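Side-chain contacts in putative hydrolase (Acinetobacter sp. NBRC 100985, PDB 4XUK), which is a dizinc enzyme of the metallo-beta-lactamase superfamily that hydrolyses organophosphates and probably also lactones: residues Val220-His223 with Thr224-Asp228; Thr232-Glu235 with Tyr236-Asp239; Phe251-Phe254 with Ala255-Gln259; Ser276-Gly279 with Lys280-Gln283. The protein carries 2 engineered substitutions. All coordinates share one frame; numbering follows the deposited sequence.

Contacts 1 and 2 follow each other along the chain at the dizinc centre: the side chain of His221 lies about 5 Å and that of Tyr236 about 6 Å from a bound zinc. Their centres are about 12 Å apart, and they meet where the His221 ring packs against Tyr236 and where Gln226 NE2 reaches Thr232 O. Contact 3, at the end of helix 240-257, and contact 4, in the loop between strands 271-275 and 283-286, are about 10 Å apart between centres and stand farther from the metals. Contact 1 joins the two regions, Phe227 packing on Phe251 of contact 3 and bonding through its backbone to Tyr282 of contact 4.

Contact 1 (Val220-His223 with Thr224-Asp228); sequences VHSH and TVQFD
Gln226 reaches back from the short helix 225-228 to residues 220-222, and most of its side chain, from CB to OE1, meets atoms of that loop. Its CG stands beside the backbone N and anti to the carbonyl carbon (chi1 -63°), and the extended chain beyond carries the amide to His221 and Ser222. CB lies 3.6 Å from Val220 CG2, while CG passes Ser222 OG. At the tip, OE1 accepts two hydrogen bonds: one from His221 N (2.8 Å), tilted 27° from the amide plane, and one from Ser222 OG (2.9 Å). Because Ser222 OG also accepts from Gln226 N (3.2 Å), the hydroxyl ties both ends of the glutamine to the loop. NE2 donates to a water that is hydrogen-bonded to His221 ND1, and to Thr232 O farther along the chain. Nearby, the Phe227 ring receives Ser222 O at its edge, 3.3 Å from CD1, and Val220 CG2 lies near CE1. Thr224 CG2 sits over the centre of one face of the His223 imidazole, a CH-pi contact of 3.6 Å to the ring centroid. His221 packs against the zinc ligands His197 and His265, consistent with a second-shell place for this loop in a metallo-beta-lactamase dizinc site.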
# COMPACT_ATOMS: atom_id res chain seq x y z
N VAL A 220 3.31 -6.84 -17.10
CA VAL A 220 2.72 -5.52 -16.90
C VAL A 220 3.70 -4.57 -16.18
O VAL A 220 4.51 -5.00 -15.35
CB VAL A 220 1.35 -5.61 -16.16
CG1 VAL A 220 1.53 -5.82 -14.66
CG2 VAL A 220 0.52 -4.38 -16.44
N HIS A 221 3.62 -3.27 -16.50
CA HIS A 221 4.55 -2.29 -15.96
C HIS A 221 3.89 -1.13 -15.22
O HIS A 221 4.55 -0.15 -14.89
CB HIS A 221 5.43 -1.73 -17.08
CG HIS A 221 6.50 -2.66 -17.53
ND1 HIS A 221 6.23 -3.84 -18.18
CD2 HIS A 221 7.85 -2.61 -17.39
CE1 HIS A 221 7.36 -4.47 -18.43
NE2 HIS A 221 8.36 -3.75 -17.96
N SER A 222 2.59 -1.23 -14.96
CA SER A 222 1.86 -0.12 -14.37
C SER A 222 0.56 -0.62 -13.79
O SER A 222 -0.02 -1.57 -14.32
CB SER A 222 1.60 0.95 -15.45
OG SER A 222 0.83 0.41 -16.53
N HIS A 223 0.08 0.00 -12.70
CA HIS A 223 -1.23 -0.34 -12.17
C HIS A 223 -2.28 0.60 -12.73
O HIS A 223 -3.45 0.53 -12.34
CB HIS A 223 -1.24 -0.28 -10.63
CG HIS A 223 -0.97 1.09 -10.08
ND1 HIS A 223 0.18 1.78 -10.37
CD2 HIS A 223 -1.71 1.89 -9.27
CE1 HIS A 223 0.14 2.96 -9.76
NE2 HIS A 223 -0.99 3.05 -9.10
N THR A 224 -1.86 1.46 -13.65
CA THR A 224 -2.70 2.55 -14.14
C THR A 224 -3.09 2.33 -15.60
O THR A 224 -4.14 1.76 -15.88
CB THR A 224 -1.98 3.92 -13.98
OG1 THR A 224 -0.73 3.91 -14.68
CG2 THR A 224 -1.71 4.20 -12.51
N VAL A 225 -2.23 2.77 -16.52
CA VAL A 225 -2.52 2.69 -17.96
C VAL A 225 -2.87 1.27 -18.40
O VAL A 225 -3.88 1.06 -19.08
CB VAL A 225 -1.32 3.18 -18.80
CG1 VAL A 225 -1.59 3.01 -20.29
CG2 VAL A 225 -1.02 4.66 -18.51
N GLN A 226 -2.05 0.29 -18.00
CA GLN A 226 -2.23 -1.06 -18.50
C GLN A 226 -3.28 -1.89 -17.76
O GLN A 226 -3.50 -3.06 -18.08
CB GLN A 226 -0.88 -1.79 -18.54
CG GLN A 226 0.12 -1.14 -19.48
CD GLN A 226 1.51 -1.68 -19.27
OE1 GLN A 226 2.05 -1.60 -18.17
NE2 GLN A 226 2.09 -2.27 -20.31
N PHE A 227 -3.94 -1.29 -16.78
CA PHE A 227 -5.12 -1.93 -16.21
C PHE A 227 -6.40 -1.36 -16.82
O PHE A 227 -7.28 -2.13 -17.24
CB PHE A 227 -5.13 -1.85 -14.67
CG PHE A 227 -4.34 -2.97 -14.01
CD1 PHE A 227 -2.95 -2.97 -14.03
CD2 PHE A 227 -5.00 -4.04 -13.41
CE1 PHE A 227 -2.23 -4.00 -13.44
CE2 PHE A 227 -4.28 -5.08 -12.81
CZ PHE A 227 -2.89 -5.05 -12.83
N ASP A 228 -6.53 -0.04 -16.89
CA ASP A 228 -7.67 0.58 -17.57
C ASP A 228 -7.66 0.25 -19.06
O ASP A 228 -8.71 0.06 -19.67
CB ASP A 228 -7.66 2.10 -17.37
CG ASP A 228 -7.97 2.52 -15.94
OD1 ASP A 228 -7.80 1.70 -15.02
OD2 ASP A 228 -8.38 3.69 -15.74
O HOH W 1 3.80 -4.34 -19.60

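Contact 2 (Thr232-Glu235 with Tyr236-Asp239)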
# COMPACT_ATOMS: atom_id res chain seq x y z
N THR A 232 -2.52 -1.89 -24.03
CA THR A 232 -1.41 -0.96 -24.20
C THR A 232 -0.04 -1.63 -23.99
O THR A 232 0.28 -2.05 -22.88
CB THR A 232 -1.52 0.20 -23.18
OG1 THR A 232 -2.83 0.79 -23.26
CG2 THR A 232 -0.45 1.26 -23.43
N ALA A 233 0.76 -1.70 -25.03
CA ALA A 233 2.11 -2.25 -24.89
C ALA A 233 3.06 -1.21 -24.30
O ALA A 233 2.71 -0.03 -24.15
CB ALA A 233 2.62 -2.76 -26.23
N ILE A 234 4.27 -1.64 -23.95
CA ILE A 234 5.29 -0.70 -23.50
C ILE A 234 6.55 -0.93 -24.32
O ILE A 234 6.77 -2.03 -24.83
CB ILE A 234 5.56 -0.83 -21.98
CG1 ILE A 234 6.39 0.36 -21.47
CG2 ILE A 234 6.20 -2.18 -21.65
CD1 ILE A 234 6.38 0.51 -19.96
N GLU A 235 7.36 0.12 -24.48
CA GLU A 235 8.56 0.06 -25.31
C GLU A 235 9.58 -1.00 -24.87
O GLU A 235 10.41 -1.44 -25.67
CB GLU A 235 9.23 1.44 -25.37
CG GLU A 235 9.91 1.74 -26.71
CD GLU A 235 8.90 1.86 -27.85
OE1 GLU A 235 8.71 0.86 -28.58
OE2 GLU A 235 8.30 2.94 -28.01
N TYR A 236 9.53 -1.39 -23.59
CA TYR A 236 10.42 -2.42 -23.06
C TYR A 236 10.14 -3.82 -23.64
O TYR A 236 11.01 -4.70 -23.58
CB TYR A 236 10.33 -2.49 -21.52
CG TYR A 236 10.67 -1.20 -20.80
CD1 TYR A 236 11.74 -0.41 -21.19
CD2 TYR A 236 9.91 -0.78 -19.71
CE1 TYR A 236 12.04 0.77 -20.52
CE2 TYR A 236 10.21 0.39 -19.04
CZ TYR A 236 11.28 1.16 -19.45
OH TYR A 236 11.58 2.32 -18.78
N ASP A 237 8.93 -4.04 -24.14
CA ASP A 237 8.56 -5.34 -24.71
C ASP A 237 9.39 -5.61 -25.96
O ASP A 237 9.50 -4.75 -26.83
CB ASP A 237 7.07 -5.36 -25.07
CG ASP A 237 6.16 -5.30 -23.86
OD1 ASP A 237 6.59 -5.69 -22.76
OD2 ASP A 237 4.99 -4.88 -24.01
N ILE A 238 10.00 -6.79 -26.05
CA ILE A 238 10.75 -7.14 -27.27
C ILE A 238 9.76 -7.48 -28.40
O ILE A 238 9.95 -7.09 -29.56
CB ILE A 238 11.76 -8.28 -27.03
CG1 ILE A 238 12.91 -7.78 -26.15
CG2 ILE A 238 12.31 -8.80 -28.36
CD1 ILE A 238 13.84 -8.86 -25.66
N ASP A 239 8.71 -8.21 -28.05
CA ASP A 239 7.60 -8.41 -28.99
C ASP A 239 6.33 -7.86 -28.36
O ASP A 239 5.64 -8.56 -27.62
CB ASP A 239 7.44 -9.90 -29.31
CG ASP A 239 6.38 -10.17 -30.39
OD1 ASP A 239 5.47 -9.35 -30.60
OD2 ASP A 239 6.47 -11.24 -31.02
O HOH W 2 7.59 -2.75 -27.60
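A type I beta turn from Ile234 to Asp237 brings the side chains of Tyr236 and Asp237 back onto Ile234, in the loop that leads to helix 240-257 beside the dizinc site. Its closing hydrogen bond runs from Asp237 N to Ile234 O, 3.0 Å long, with the donor above the carbonyl plane. A water donates to both Ile234 O and Asp237 O, bridging the ends of the turn. The carboxylate of Asp237 adds a weak bond: OD2 accepts from Ile234 N at 3.3 Å, nearly straight at 178°. Its other oxygen, OD1, accepts from ND1 of the zinc ligand His197, which makes Asp237 a second-shell residue that would orient the imidazole and could polarise it. The apolar contact is between Ile234 and Tyr236. Ile234 CG1 is anti to the backbone N (chi1 -167°) and carries CD1 obliquely to the Tyr236 ring, on the side of CD2 and CE2. Tyr236 also packs on His221, with its side chain about 6 Å from a zinc. The other branch of Ile234 makes a van der Waals contact with the carboxylate: the two side chains cross at about a right angle, and Ile234 CG2 comes to rest 3.7 Å from Asp237 OD1.

Contact 3 (Phe251-Phe254 with Ala255-Gln259); sequences FANF and AKNGQ
Asn253 gathers the side-chain amides of Asn257 and Gln259 where helix 240-257 ends. Backbone hydrogen bonds carry the helix to its last turn: Ala255 N, Lys256 N and Asn257 N donate to the carbonyls of Phe251, Ala252 and Asn253. Gly258 N then donates to Phe254 O (2.8 Å) as the chain leaves helical geometry with a positive phi of 73°, and a water bridges Phe254 O to Gln259 O. Among the side chains, Asn253 OD1 accepts twice. Asn257 ND2 lies in the carbonyl plane of Asn253 OD1, 2.8 Å away, and a weak second bond links that nitrogen to Asn253 O. The other donor, Gln259 NE2, makes an almost straight bond of 3.0 Å to Asn253 OD1 but is tilted 28° from the carbonyl plane. A bend at chi2 (95°) turns the Gln259 amide back along the helix. Gln259 OE1, the amide's other end, lies against Phe254: near CA and at the ring edge, 3.8 Å from CD1, with ring and amide nearly perpendicular. Phe254 itself packs on Val214 and Thr274 of strands 211-215 and 271-275. Two donors on one oxygen should restrict rotation of the Asn253 amide and tie the helix end to the chain entering strand 260-262.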
# COMPACT_ATOMS: atom_id res chain seq x y z
N PHE A 251 -4.57 -11.71 -17.43
CA PHE A 251 -5.45 -10.85 -16.64
C PHE A 251 -6.87 -11.39 -16.64
O PHE A 251 -7.59 -11.29 -15.64
CB PHE A 251 -5.43 -9.41 -17.15
CG PHE A 251 -4.26 -8.59 -16.65
CD1 PHE A 251 -3.13 -9.21 -16.13
CD2 PHE A 251 -4.31 -7.21 -16.70
CE1 PHE A 251 -2.05 -8.45 -15.67
CE2 PHE A 251 -3.26 -6.44 -16.24
CZ PHE A 251 -2.12 -7.06 -15.73
N ALA A 252 -7.28 -11.95 -17.78
CA ALA A 252 -8.59 -12.57 -17.87
C ALA A 252 -8.66 -13.72 -16.88
O ALA A 252 -9.56 -13.78 -16.06
CB ALA A 252 -8.85 -13.05 -19.29
N ASN A 253 -7.68 -14.62 -16.94
CA ASN A 253 -7.57 -15.72 -15.98
C ASN A 253 -7.60 -15.23 -14.53
O ASN A 253 -8.35 -15.77 -13.71
CB ASN A 253 -6.30 -16.53 -16.29
CG ASN A 253 -5.88 -17.45 -15.14
OD1 ASN A 253 -6.72 -18.00 -14.42
ND2 ASN A 253 -4.58 -17.64 -14.98
N PHE A 254 -6.79 -14.21 -14.21
CA PHE A 254 -6.72 -13.69 -12.83
C PHE A 254 -8.03 -13.09 -12.34
O PHE A 254 -8.40 -13.25 -11.17
CB PHE A 254 -5.63 -12.62 -12.72
CG PHE A 254 -4.24 -13.09 -13.11
CD1 PHE A 254 -3.89 -14.42 -13.04
CD2 PHE A 254 -3.30 -12.17 -13.54
CE1 PHE A 254 -2.61 -14.83 -13.40
CE2 PHE A 254 -2.02 -12.57 -13.90
CZ PHE A 254 -1.67 -13.90 -13.83
N ALA A 255 -8.72 -12.38 -13.22
CA ALA A 255 -10.00 -11.77 -12.86
C ALA A 255 -11.08 -12.81 -12.57
O ALA A 255 -11.83 -12.66 -11.60
CB ALA A 255 -10.46 -10.81 -13.95
N LYS A 256 -11.13 -13.82 -13.39
CA LYS A 256 -12.04 -14.89 -13.21
C LYS A 256 -11.73 -15.81 -12.00
O LYS A 256 -12.58 -16.18 -11.27
CB LYS A 256 -12.06 -15.69 -14.48
CG LYS A 256 -13.01 -16.84 -14.48
CD LYS A 256 -12.30 -18.09 -14.93
CE LYS A 256 -12.86 -18.61 -16.23
NZ LYS A 256 -13.58 -19.90 -16.04
N ASN A 257 -10.48 -16.16 -11.83
CA ASN A 257 -10.08 -17.18 -10.87
C ASN A 257 -9.50 -16.66 -9.57
O ASN A 257 -9.36 -17.40 -8.60
CB ASN A 257 -9.17 -18.20 -11.55
CG ASN A 257 -9.87 -18.93 -12.68
OD1 ASN A 257 -10.87 -19.61 -12.47
ND2 ASN A 257 -9.36 -18.78 -13.89
N GLY A 258 -9.16 -15.37 -9.55
CA GLY A 258 -8.85 -14.70 -8.30
C GLY A 258 -7.52 -15.02 -7.65
O GLY A 258 -7.37 -14.82 -6.44
N GLN A 259 -6.55 -15.51 -8.43
CA GLN A 259 -5.23 -15.78 -7.88
C GLN A 259 -4.65 -14.52 -7.24
O GLN A 259 -4.86 -13.41 -7.74
CB GLN A 259 -4.26 -16.27 -8.97
CG GLN A 259 -4.62 -17.59 -9.63
CD GLN A 259 -5.40 -17.41 -10.92
OE1 GLN A 259 -6.26 -16.53 -11.03
NE2 GLN A 259 -5.10 -18.24 -11.91
O HOH W 3 -6.72 -11.85 -9.09

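Contact 4 (Ser276-Gly279 with Lys280-Gln283); sequences SADG and KSYQ
Ser276 begins the loop between strands 271-275 and 283-286 by reaching across it to Ser281 and Tyr282. Its OG, anti to the backbone N (chi1 180°), donates to Ser281 O at 2.8 Å and accepts from Gly279 N at 2.7 Å, the latter an ST motif. The hydroxyl also sits over one face of the Tyr282 ring, and Ser276 CB comes 3.5 Å from Tyr282 CD1. At Ala277 the backbone N points to a water that donates to Asp278 OD1 and Ser281 O. Asp278 follows with CG between its own N and carbonyl carbon (chi1 53°), which directs the carboxylate at the returning chain. Lys280 N reaches Asp278 OD1 from well above the carboxylate plane at 2.9 Å, whereas Ser281 N meets the same oxygen on its syn side at 3.1 Å; both come from one face. The Lys280 and Asp278 side chains cross at about a right angle, with Lys280 NZ 4.6 Å from Asp278 OD2, beyond a salt bridge. Gly279 turns the chain with positive phi. One hydroxyl and one carboxylate oxygen thus bind backbone polar groups on both limbs of this surface loop, and the nearby lysine might modestly stabilise the aspartate's charge.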
# COMPACT_ATOMS: atom_id res chain seq x y z
N SER A 276 -12.18 -7.32 -12.56
CA SER A 276 -12.72 -6.77 -13.80
C SER A 276 -14.25 -6.79 -13.76
O SER A 276 -14.86 -7.79 -13.38
CB SER A 276 -12.25 -7.59 -15.00
OG SER A 276 -12.78 -7.06 -16.20
N ALA A 277 -14.86 -5.68 -14.14
CA ALA A 277 -16.32 -5.59 -14.19
C ALA A 277 -16.87 -6.13 -15.50
O ALA A 277 -18.02 -6.58 -15.55
CB ALA A 277 -16.76 -4.14 -13.98
N ASP A 278 -16.06 -6.11 -16.55
CA ASP A 278 -16.56 -6.38 -17.90
C ASP A 278 -15.63 -7.19 -18.80
O ASP A 278 -16.00 -7.52 -19.93
CB ASP A 278 -16.90 -5.06 -18.59
CG ASP A 278 -15.73 -4.08 -18.57
OD1 ASP A 278 -14.61 -4.50 -18.19
OD2 ASP A 278 -15.93 -2.90 -18.93
N GLY A 279 -14.42 -7.48 -18.34
CA GLY A 279 -13.47 -8.20 -19.17
C GLY A 279 -12.77 -7.31 -20.20
O GLY A 279 -11.99 -7.79 -21.03
N LYS A 280 -13.04 -6.05 -20.11
CA LYS A 280 -12.46 -5.09 -20.96
C LYS A 280 -11.40 -4.26 -20.27
O LYS A 280 -10.38 -4.00 -20.81
CB LYS A 280 -13.56 -4.19 -21.46
CG LYS A 280 -14.47 -4.92 -22.40
CD LYS A 280 -15.89 -4.83 -21.96
CE LYS A 280 -16.57 -3.59 -22.52
NZ LYS A 280 -17.97 -3.87 -22.93
N SER A 281 -11.70 -3.85 -19.05
CA SER A 281 -10.75 -3.13 -18.23
C SER A 281 -10.55 -3.89 -16.93
O SER A 281 -11.42 -4.66 -16.51
CB SER A 281 -11.24 -1.72 -17.93
OG SER A 281 -12.31 -1.74 -17.00
N TYR A 282 -9.40 -3.70 -16.31
CA TYR A 282 -9.08 -4.40 -15.07
C TYR A 282 -8.72 -3.37 -14.02
O TYR A 282 -8.40 -2.24 -14.36
CB TYR A 282 -7.93 -5.38 -15.30
CG TYR A 282 -8.29 -6.46 -16.28
CD1 TYR A 282 -8.86 -7.65 -15.84
CD2 TYR A 282 -8.10 -6.28 -17.64
CE1 TYR A 282 -9.22 -8.63 -16.74
CE2 TYR A 282 -8.46 -7.27 -18.54
CZ TYR A 282 -9.02 -8.44 -18.08
OH TYR A 282 -9.38 -9.43 -18.96
N GLN A 283 -8.80 -3.76 -12.75
CA GLN A 283 -8.43 -2.87 -11.65
C GLN A 283 -7.52 -3.61 -10.67
O GLN A 283 -7.80 -4.75 -10.29
CB GLN A 283 -9.68 -2.34 -10.93
CG GLN A 283 -9.38 -1.40 -9.75
CD GLN A 283 -10.64 -0.89 -9.04
OE1 GLN A 283 -11.73 -0.88 -9.62
NE2 GLN A 283 -10.50 -0.47 -7.79
O HOH W 4 -13.86 -3.80 -15.40